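Local coordinates for protein AA9 family lytic polysaccharide monooxygenase B (Heterobasidion irregulare TC 32-1, PDB 5NNS) that cleaves cellulose chains as a secreted, copper-dependent lytic polysaccharide monooxygenase, oxidising the glucose ring at C1, at residues H1-L9 with F166-I174; T100-K108 with P183-L191. One frame throughout, in Å; residues are numbered along the deposited sequence.

Interaction 1 of 2, residues H1-L9 with F166-I174; sequences HGGVLAYSL and FYPECAQLI. With CU (copper (II) ion), chain E.
The copper site of the enzyme, a histidine brace, opens this contact, which then runs inward between the two sheets of the AA9 beta-sandwich. His1 holds the copper ion through its terminal N and through ND1, the latter at 2.2 Å, and His80 completes the brace. Tyr167 puts its OH 2.9 Å from the copper, a long contact, as is usual for the axial tyrosine of AA9 enzymes. CE1 and CZ of Tyr167 lie against CA and N of His1; its OH is hydrogen-bonded to Gln165.

Two residues further along the strand, Glu169 folds back at chi2 (78°) and brings its carboxylate up to the backbone of Gly3 and Val4. Val4 N donates to Glu169 OE1 at 3.0 Å, nearly straight (164°) but from above the carboxylate plane. CA of Gly3 lies 3.3 Å from the same OE1 of Glu169, the carboxylate lying close against the glycine backbone. Glu169 OE2 takes a bond from Asn50, and a water joins it to Gly2 O, so that the buried acid is held at both oxygens.

Strand 4-9 and strand 166-174 belong to different sheets and pack face to face, their axes 8.4 Å apart at a crossing angle of -30°. Ala171 CB sits over one face of the Tyr7 ring in a CH-pi contact, while Val4 CG1 lies against the opposite face. Tyr7 OH, bonded to Gln30, meets a water in the ring plane. Farther down, Leu9 CD1 touches Leu173 CD2 at 3.8 Å.

Interaction 2 of 2, residues T100-K108 with P183-L191; sequences TTSSLEWFK and PPASYLVKL
Trp106 leans its indole on Leu191. From CB, 4.3 Å from CG2 of Val189, the side chain turns with CG anti to the carbonyl carbon (chi1 -61°), carrying the ring over towards Leu191. CG lies 3.6 Å from Leu191 CD1, and this methyl sits above the five-membered ring, 13° off its normal, as a CH-pi contact. Leu104 CB covers the opposite face, sandwiching the indole between two leucines. CD1 passes Val189 O and Lys190 CA at the ring edge. NE1 makes two weak bonds in the ring plane, to Thr101 O and to a water that also receives Leu191 N and donates to Leu104 O.

The backbones pair here as a single antiparallel bridge, which fastens the long C-terminal loop to the start of strand 106-116 in the six-stranded sheet of the sandwich. Trp106 and Val189 form a hydrogen-bonded pair: Trp106 N gives to Val189 O at 2.7 Å, in the carbonyl plane, and Val189 N returns a bond to Trp106 O at 2.9 Å.

Phe107 has CG between its backbone N and carbonyl carbon (chi1 59°), which lays the ring against Pro183; CG of the proline stands over its face, 3.6 Å from the centroid. Leu188 runs beside Phe107, CD2 against CB, and sends CD1 to Glu105 OE2. At the exposed end Lys190 bends at chi2 and chi3, resting CD on Leu104 O, and NZ reaches Ser103 O at 3.3 Å from above the carbonyl plane.

In the fold
From the N terminus, residues 1-9 begin at the copper and enter the four-stranded sheet as strand 4-9. The chain then reaches 100-108, which leads into strand 106-116 of the six-stranded sheet, before strand 165-176 of that sheet comes back alongside the first residues and closes a loop of 156 residues through interaction 1. The loop beyond it brings 183-191 back to 100-108, closing interaction 2 across 74 residues. The segments alternate, so the two closures cross. Interaction 1 joins the two sheets; interaction 2 ties the C-terminal loop to the six-stranded one. Their centres lie about 18 Å apart, yet they meet where Cys170, disulfide-bonded to Cys49, packs on Trp106.

Interaction 1 of 2, residues H1-L9 with F166-I174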
loop_
_atom_site.group_PDB
_atom_site.type_symbol
_atom_site.label_atom_id
_atom_site.label_comp_id
_atom_site.label_asym_id
_atom_site.label_seq_id
_atom_site.Cartn_x
_atom_site.Cartn_y
_atom_site.Cartn_z
ATOM N N HIS A 1 -3.869 -10.078 9.687
ATOM C CA HIS A 1 -4.679 -10.803 8.665
ATOM C C HIS A 1 -5.864 -9.932 8.303
ATOM O O HIS A 1 -6.524 -9.368 9.180
ATOM C CB HIS A 1 -5.164 -12.175 9.157
ATOM C CG HIS A 1 -4.219 -13.300 8.867
ATOM N ND1 HIS A 1 -3.053 -13.499 9.575
ATOM C CD2 HIS A 1 -4.280 -14.301 7.955
ATOM C CE1 HIS A 1 -2.432 -14.566 9.105
ATOM N NE2 HIS A 1 -3.156 -15.073 8.121
ATOM N N GLY A 2 -6.114 -9.817 7.007
ATOM C CA GLY A 2 -7.102 -8.891 6.490
ATOM C C GLY A 2 -6.535 -8.108 5.340
ATOM O O GLY A 2 -5.631 -8.578 4.649
ATOM N N GLY A 3 -7.069 -6.908 5.145
ATOM C CA GLY A 3 -6.614 -6.022 4.091
ATOM C C GLY A 3 -7.570 -4.867 3.955
ATOM O O GLY A 3 -8.460 -4.688 4.793
ATOM N N VAL A 4 -7.384 -4.091 2.892
ATOM C CA VAL A 4 -8.232 -2.942 2.601
ATOM C C VAL A 4 -9.558 -3.435 2.013
ATOM O O VAL A 4 -9.586 -4.010 0.913
ATOM C CB VAL A 4 -7.548 -1.966 1.627
ATOM C CG1 VAL A 4 -8.476 -0.797 1.296
ATOM C CG2 VAL A 4 -6.225 -1.472 2.214
ATOM N N LEU A 5 -10.639 -3.208 2.761
ATOM C CA LEU A 5 -11.984 -3.627 2.370
ATOM C C LEU A 5 -12.744 -2.568 1.573
ATOM O O LEU A 5 -13.613 -2.910 0.774
ATOM C CB LEU A 5 -12.798 -3.983 3.610
ATOM C CG LEU A 5 -12.217 -5.038 4.548
ATOM C CD1 LEU A 5 -13.175 -5.218 5.710
ATOM C CD2 LEU A 5 -11.963 -6.355 3.828
ATOM N N ALA A 6 -12.432 -1.294 1.798
ATOM C CA ALA A 6 -13.136 -0.196 1.141
ATOM C C ALA A 6 -12.300 1.080 1.157
ATOM O O ALA A 6 -11.274 1.155 1.839
ATOM C CB ALA A 6 -14.475 0.047 1.823
ATOM N N TYR A 7 -12.756 2.077 0.399
ATOM C CA TYR A 7 -12.106 3.385 0.341
ATOM C C TYR A 7 -13.114 4.520 0.487
ATOM O O TYR A 7 -14.306 4.350 0.202
ATOM C CB TYR A 7 -11.369 3.569 -0.990
ATOM C CG TYR A 7 -10.313 2.531 -1.280
ATOM C CD1 TYR A 7 -10.646 1.334 -1.907
ATOM C CD2 TYR A 7 -8.976 2.748 -0.945
ATOM C CE1 TYR A 7 -9.682 0.371 -2.180
ATOM C CE2 TYR A 7 -8.005 1.794 -1.218
ATOM C CZ TYR A 7 -8.365 0.608 -1.831
ATOM O OH TYR A 7 -7.423 -0.343 -2.107
ATOM N N SER A 8 -12.616 5.662 0.960
ATOM C CA SER A 8 -13.269 6.958 0.781
ATOM C C SER A 8 -12.233 7.849 0.111
ATOM O O SER A 8 -11.191 8.139 0.701
ATOM C CB SER A 8 -13.736 7.553 2.112
ATOM O OG SER A 8 -14.329 8.832 1.932
ATOM N N LEU A 9 -12.512 8.241 -1.131
ATOM C CA LEU A 9 -11.579 8.992 -1.965
ATOM C C LEU A 9 -12.251 10.297 -2.397
ATOM O O LEU A 9 -13.235 10.280 -3.148
ATOM C CB LEU A 9 -11.163 8.167 -3.193
ATOM C CG LEU A 9 -10.713 6.721 -2.943
ATOM C CD1 LEU A 9 -10.589 5.970 -4.258
ATOM C CD2 LEU A 9 -9.401 6.655 -2.170
ATOM N N PHE A 166 3.840 -8.933 4.490
ATOM C CA PHE A 166 3.402 -7.857 3.623
ATOM C C PHE A 166 1.927 -8.051 3.290
ATOM O O PHE A 166 1.522 -9.140 2.871
ATOM C CB PHE A 166 4.223 -7.856 2.333
ATOM C CG PHE A 166 5.696 -7.669 2.557
ATOM C CD1 PHE A 166 6.244 -6.396 2.610
ATOM C CD2 PHE A 166 6.541 -8.764 2.718
ATOM C CE1 PHE A 166 7.605 -6.217 2.820
ATOM C CE2 PHE A 166 7.898 -8.591 2.920
ATOM C CZ PHE A 166 8.431 -7.314 2.975
ATOM N N TYR A 167 1.131 -7.002 3.492
ATOM C CA TYR A 167 -0.302 -7.016 3.172
ATOM C C TYR A 167 -0.608 -5.853 2.232
ATOM O O TYR A 167 -0.931 -4.755 2.696
ATOM C CB TYR A 167 -1.138 -6.873 4.432
ATOM C CG TYR A 167 -1.005 -7.995 5.430
ATOM C CD1 TYR A 167 -1.770 -9.150 5.310
ATOM C CD2 TYR A 167 -0.144 -7.883 6.517
ATOM C CE1 TYR A 167 -1.670 -10.169 6.240
ATOM C CE2 TYR A 167 -0.032 -8.895 7.451
ATOM C CZ TYR A 167 -0.809 -10.029 7.316
ATOM O OH TYR A 167 -0.696 -11.046 8.223
ATOM N N PRO A 168 -0.483 -6.079 0.908
ATOM C CA PRO A 168 -0.715 -5.024 -0.070
ATOM C C PRO A 168 -2.064 -5.122 -0.764
ATOM O O PRO A 168 -2.506 -6.220 -1.072
ATOM C CB PRO A 168 0.399 -5.272 -1.085
ATOM C CG PRO A 168 0.573 -6.752 -1.075
ATOM C CD PRO A 168 0.121 -7.264 0.268
ATOM N N GLU A 169 -2.707 -3.981 -1.003
ATOM C CA GLU A 169 -3.843 -3.897 -1.931
ATOM C C GLU A 169 -3.673 -2.703 -2.857
ATOM O O GLU A 169 -2.969 -1.748 -2.523
ATOM C CB GLU A 169 -5.179 -3.803 -1.191
ATOM C CG GLU A 169 -5.760 -5.137 -0.755
ATOM C CD GLU A 169 -5.100 -5.715 0.480
ATOM O OE1 GLU A 169 -4.910 -4.969 1.466
ATOM O OE2 GLU A 169 -4.789 -6.927 0.477
ATOM N N CYS A 170 -4.325 -2.780 -4.018
ATOM C CA CYS A 170 -4.253 -1.750 -5.060
ATOM C C CYS A 170 -5.631 -1.264 -5.471
ATOM O O CYS A 170 -6.572 -2.050 -5.527
ATOM C CB CYS A 170 -3.554 -2.310 -6.292
ATOM S SG CYS A 170 -1.787 -2.568 -6.054
ATOM N N ALA A 171 -5.727 0.030 -5.769
ATOM C CA ALA A 171 -6.941 0.650 -6.303
ATOM C C ALA A 171 -6.582 1.457 -7.546
ATOM O O ALA A 171 -5.525 2.087 -7.583
ATOM C CB ALA A 171 -7.572 1.548 -5.255
ATOM N N GLN A 172 -7.453 1.435 -8.556
ATOM C CA GLN A 172 -7.237 2.209 -9.788
ATOM C C GLN A 172 -7.797 3.622 -9.640
ATOM O O GLN A 172 -8.934 3.797 -9.206
ATOM C CB GLN A 172 -7.868 1.510 -11.000
ATOM C CG GLN A 172 -7.214 0.177 -11.332
ATOM C CD GLN A 172 -7.644 -0.432 -12.661
ATOM O OE1 GLN A 172 -7.286 -1.564 -12.965
ATOM N NE2 GLN A 172 -8.398 0.314 -13.459
ATOM N N LEU A 173 -6.988 4.621 -9.989
ATOM C CA LEU A 173 -7.417 6.017 -9.981
ATOM C C LEU A 173 -7.261 6.654 -11.358
ATOM O O LEU A 173 -6.430 6.227 -12.162
ATOM C CB LEU A 173 -6.600 6.842 -8.986
ATOM C CG LEU A 173 -6.477 6.376 -7.538
ATOM C CD1 LEU A 173 -5.557 7.328 -6.792
ATOM C CD2 LEU A 173 -7.838 6.287 -6.868
ATOM N N ILE A 174 -8.079 7.669 -11.615
ATOM C CA ILE A 174 -7.839 8.636 -12.676
ATOM C C ILE A 174 -7.546 9.955 -11.963
ATOM O O ILE A 174 -8.428 10.527 -11.327
ATOM C CB ILE A 174 -9.048 8.764 -13.633
ATOM C CG1 ILE A 174 -9.339 7.414 -14.306
ATOM C CG2 ILE A 174 -8.774 9.823 -14.699
ATOM C CD1 ILE A 174 -10.662 7.343 -15.047
HETATM CU CU CU E . -2.308 -11.697 10.595
HETATM O O HOH W 1 -4.001 -7.953 2.704
HETATM O O HOH W 2 -5.017 0.611 -1.943
#

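Interaction 2 of 2, residues T100-K108 with P183-L191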
loop_
_atom_site.group_PDB
_atom_site.type_symbol
_atom_site.label_atom_id
_atom_site.label_comp_id
_atom_site.label_asym_id
_atom_site.label_seq_id
_atom_site.Cartn_x
_atom_site.Cartn_y
_atom_site.Cartn_z
ATOM N N THR A 100 0.048 -4.534 -16.304
ATOM C CA THR A 100 0.695 -5.506 -15.418
ATOM C C THR A 100 1.357 -4.699 -14.295
ATOM O O THR A 100 2.294 -3.934 -14.547
ATOM C CB THR A 100 1.745 -6.360 -16.176
ATOM O OG1 THR A 100 1.119 -7.022 -17.277
ATOM C CG2 THR A 100 2.356 -7.418 -15.274
ATOM N N THR A 101 0.855 -4.852 -13.068
ATOM C CA THR A 101 1.253 -3.973 -11.957
ATOM C C THR A 101 2.702 -4.216 -11.502
ATOM O O THR A 101 3.362 -3.292 -11.006
ATOM C CB THR A 101 0.280 -4.062 -10.753
ATOM O OG1 THR A 101 0.258 -5.392 -10.234
ATOM C CG2 THR A 101 -1.141 -3.637 -11.162
ATOM N N SER A 102 3.191 -5.445 -11.698
ATOM C CA SER A 102 4.588 -5.802 -11.414
ATOM C C SER A 102 5.619 -5.120 -12.325
ATOM O O SER A 102 6.806 -5.100 -11.990
ATOM C CB SER A 102 4.782 -7.321 -11.484
ATOM O OG SER A 102 4.457 -7.821 -12.771
ATOM N N SER A 103 5.177 -4.577 -13.463
ATOM C CA SER A 103 6.059 -3.856 -14.385
ATOM C C SER A 103 6.102 -2.347 -14.154
ATOM O O SER A 103 6.864 -1.655 -14.823
ATOM C CB SER A 103 5.635 -4.129 -15.833
ATOM O OG SER A 103 4.411 -3.481 -16.134
ATOM N N LEU A 104 5.304 -1.833 -13.219
ATOM C CA LEU A 104 5.172 -0.388 -13.049
ATOM C C LEU A 104 6.291 0.197 -12.201
ATOM O O LEU A 104 7.009 -0.524 -11.495
ATOM C CB LEU A 104 3.812 -0.034 -12.439
ATOM C CG LEU A 104 2.590 -0.615 -13.168
ATOM C CD1 LEU A 104 1.310 -0.154 -12.487
ATOM C CD2 LEU A 104 2.584 -0.247 -14.650
ATOM N N GLU A 105 6.428 1.520 -12.297
ATOM C CA GLU A 105 7.370 2.281 -11.485
ATOM C C GLU A 105 6.633 2.882 -10.297
ATOM O O GLU A 105 5.805 3.782 -10.461
ATOM C CB GLU A 105 8.024 3.380 -12.315
ATOM C CG GLU A 105 9.085 2.866 -13.264
ATOM C CD GLU A 105 9.639 3.970 -14.139
ATOM O OE1 GLU A 105 8.958 4.354 -15.118
ATOM O OE2 GLU A 105 10.757 4.451 -13.848
ATOM N N TRP A 106 6.949 2.383 -9.106
ATOM C CA TRP A 106 6.241 2.748 -7.878
ATOM C C TRP A 106 6.986 3.816 -7.114
ATOM O O TRP A 106 8.197 3.699 -6.912
ATOM C CB TRP A 106 6.075 1.521 -6.982
ATOM C CG TRP A 106 5.289 0.471 -7.640
ATOM C CD1 TRP A 106 5.767 -0.542 -8.419
ATOM C CD2 TRP A 106 3.867 0.333 -7.624
ATOM N NE1 TRP A 106 4.728 -1.322 -8.871
ATOM C CE2 TRP A 106 3.549 -0.800 -8.406
ATOM C CE3 TRP A 106 2.828 1.052 -7.018
ATOM C CZ2 TRP A 106 2.235 -1.235 -8.595
ATOM C CZ3 TRP A 106 1.515 0.617 -7.205
ATOM C CH2 TRP A 106 1.233 -0.515 -7.990
ATOM N N PHE A 107 6.251 4.839 -6.675
ATOM C CA PHE A 107 6.777 5.864 -5.774
ATOM C C PHE A 107 5.920 5.940 -4.510
ATOM O O PHE A 107 4.712 5.700 -4.542
ATOM C CB PHE A 107 6.885 7.235 -6.462
ATOM C CG PHE A 107 5.581 7.776 -6.989
ATOM C CD1 PHE A 107 5.105 7.390 -8.244
ATOM C CD2 PHE A 107 4.838 8.688 -6.247
ATOM C CE1 PHE A 107 3.903 7.887 -8.731
ATOM C CE2 PHE A 107 3.634 9.191 -6.735
ATOM C CZ PHE A 107 3.168 8.789 -7.979
ATOM N N LYS A 108 6.570 6.295 -3.410
ATOM C CA LYS A 108 5.972 6.318 -2.081
ATOM C C LYS A 108 5.503 7.741 -1.736
ATOM O O LYS A 108 6.291 8.684 -1.795
ATOM C CB LYS A 108 7.022 5.851 -1.084
ATOM C CG LYS A 108 6.494 5.476 0.282
ATOM C CD LYS A 108 7.631 5.123 1.228
ATOM C CE LYS A 108 8.240 3.753 0.943
ATOM N NZ LYS A 108 9.413 3.468 1.817
ATOM N N PRO A 183 7.727 12.016 -10.042
ATOM C CA PRO A 183 8.885 11.762 -9.182
ATOM C C PRO A 183 10.157 11.484 -9.993
ATOM O O PRO A 183 10.079 10.771 -10.999
ATOM C CB PRO A 183 8.485 10.515 -8.372
ATOM C CG PRO A 183 7.132 10.113 -8.829
ATOM C CD PRO A 183 6.798 10.872 -10.071
ATOM N N PRO A 184 11.314 12.046 -9.572
ATOM C CA PRO A 184 12.591 11.671 -10.201
ATOM C C PRO A 184 12.904 10.170 -10.078
ATOM O O PRO A 184 12.352 9.486 -9.212
ATOM C CB PRO A 184 13.634 12.495 -9.429
ATOM C CG PRO A 184 12.877 13.595 -8.764
ATOM C CD PRO A 184 11.491 13.072 -8.524
ATOM N N ALA A 185 13.793 9.685 -10.942
ATOM C CA ALA A 185 14.138 8.264 -11.024
ATOM C C ALA A 185 14.586 7.638 -9.696
ATOM O O ALA A 185 14.301 6.479 -9.452
ATOM C CB ALA A 185 15.202 8.046 -12.090
ATOM N N SER A 186 15.263 8.405 -8.844
ATOM C CA SER A 186 15.725 7.916 -7.531
ATOM C C SER A 186 14.623 7.521 -6.538
ATOM O O SER A 186 14.884 6.745 -5.624
ATOM C CB SER A 186 16.634 8.954 -6.865
ATOM O OG SER A 186 15.960 10.192 -6.724
ATOM N N TYR A 187 13.413 8.061 -6.701
ATOM C CA TYR A 187 12.260 7.682 -5.859
ATOM C C TYR A 187 11.493 6.486 -6.402
ATOM O O TYR A 187 10.638 5.945 -5.706
ATOM C CB TYR A 187 11.287 8.850 -5.730
ATOM C CG TYR A 187 11.848 10.021 -4.980
ATOM C CD1 TYR A 187 12.617 10.983 -5.630
ATOM C CD2 TYR A 187 11.610 10.174 -3.616
ATOM C CE1 TYR A 187 13.132 12.068 -4.943
ATOM C CE2 TYR A 187 12.121 11.254 -2.915
ATOM C CZ TYR A 187 12.880 12.202 -3.581
ATOM O OH TYR A 187 13.389 13.280 -2.895
ATOM N N LEU A 188 11.793 6.086 -7.640
ATOM C CA LEU A 188 11.031 5.060 -8.342
ATOM C C LEU A 188 11.634 3.674 -8.119
ATOM O O LEU A 188 12.845 3.491 -8.237
ATOM C CB LEU A 188 10.966 5.385 -9.838
ATOM C CG LEU A 188 10.339 6.739 -10.208
ATOM C CD1 LEU A 188 10.441 7.002 -11.705
ATOM C CD2 LEU A 188 8.885 6.814 -9.759
ATOM N N VAL A 189 10.778 2.709 -7.777
ATOM C CA VAL A 189 11.190 1.316 -7.578
ATOM C C VAL A 189 10.197 0.355 -8.233
ATOM O O VAL A 189 9.120 0.753 -8.678
ATOM C CB VAL A 189 11.349 0.967 -6.073
ATOM C CG1 VAL A 189 12.419 1.844 -5.439
ATOM C CG2 VAL A 189 10.027 1.100 -5.320
ATOM N N LYS A 190 10.584 -0.912 -8.280
ATOM C CA LYS A 190 9.744 -1.988 -8.783
ATOM C C LYS A 190 9.253 -2.835 -7.615
ATOM O O LYS A 190 9.872 -2.863 -6.540
ATOM C CB LYS A 190 10.543 -2.871 -9.739
ATOM C CG LYS A 190 11.159 -2.149 -10.939
ATOM C CD LYS A 190 10.164 -1.896 -12.068
ATOM C CE LYS A 190 10.848 -2.012 -13.429
ATOM N NZ LYS A 190 10.104 -1.335 -14.540
ATOM N N LEU A 191 8.145 -3.533 -7.848
ATOM C CA LEU A 191 7.551 -4.441 -6.868
ATOM C C LEU A 191 7.151 -5.755 -7.546
ATOM O O LEU A 191 6.163 -5.764 -8.283
ATOM C CB LEU A 191 6.326 -3.786 -6.219
ATOM C CG LEU A 191 6.651 -2.611 -5.285
ATOM C CD1 LEU A 191 5.381 -1.857 -4.926
ATOM C CD2 LEU A 191 7.380 -3.087 -4.026
HETATM O O HOH W 3 6.901 -2.837 -10.499
HETATM O O HOH W 4 9.195 7.011 -3.662
#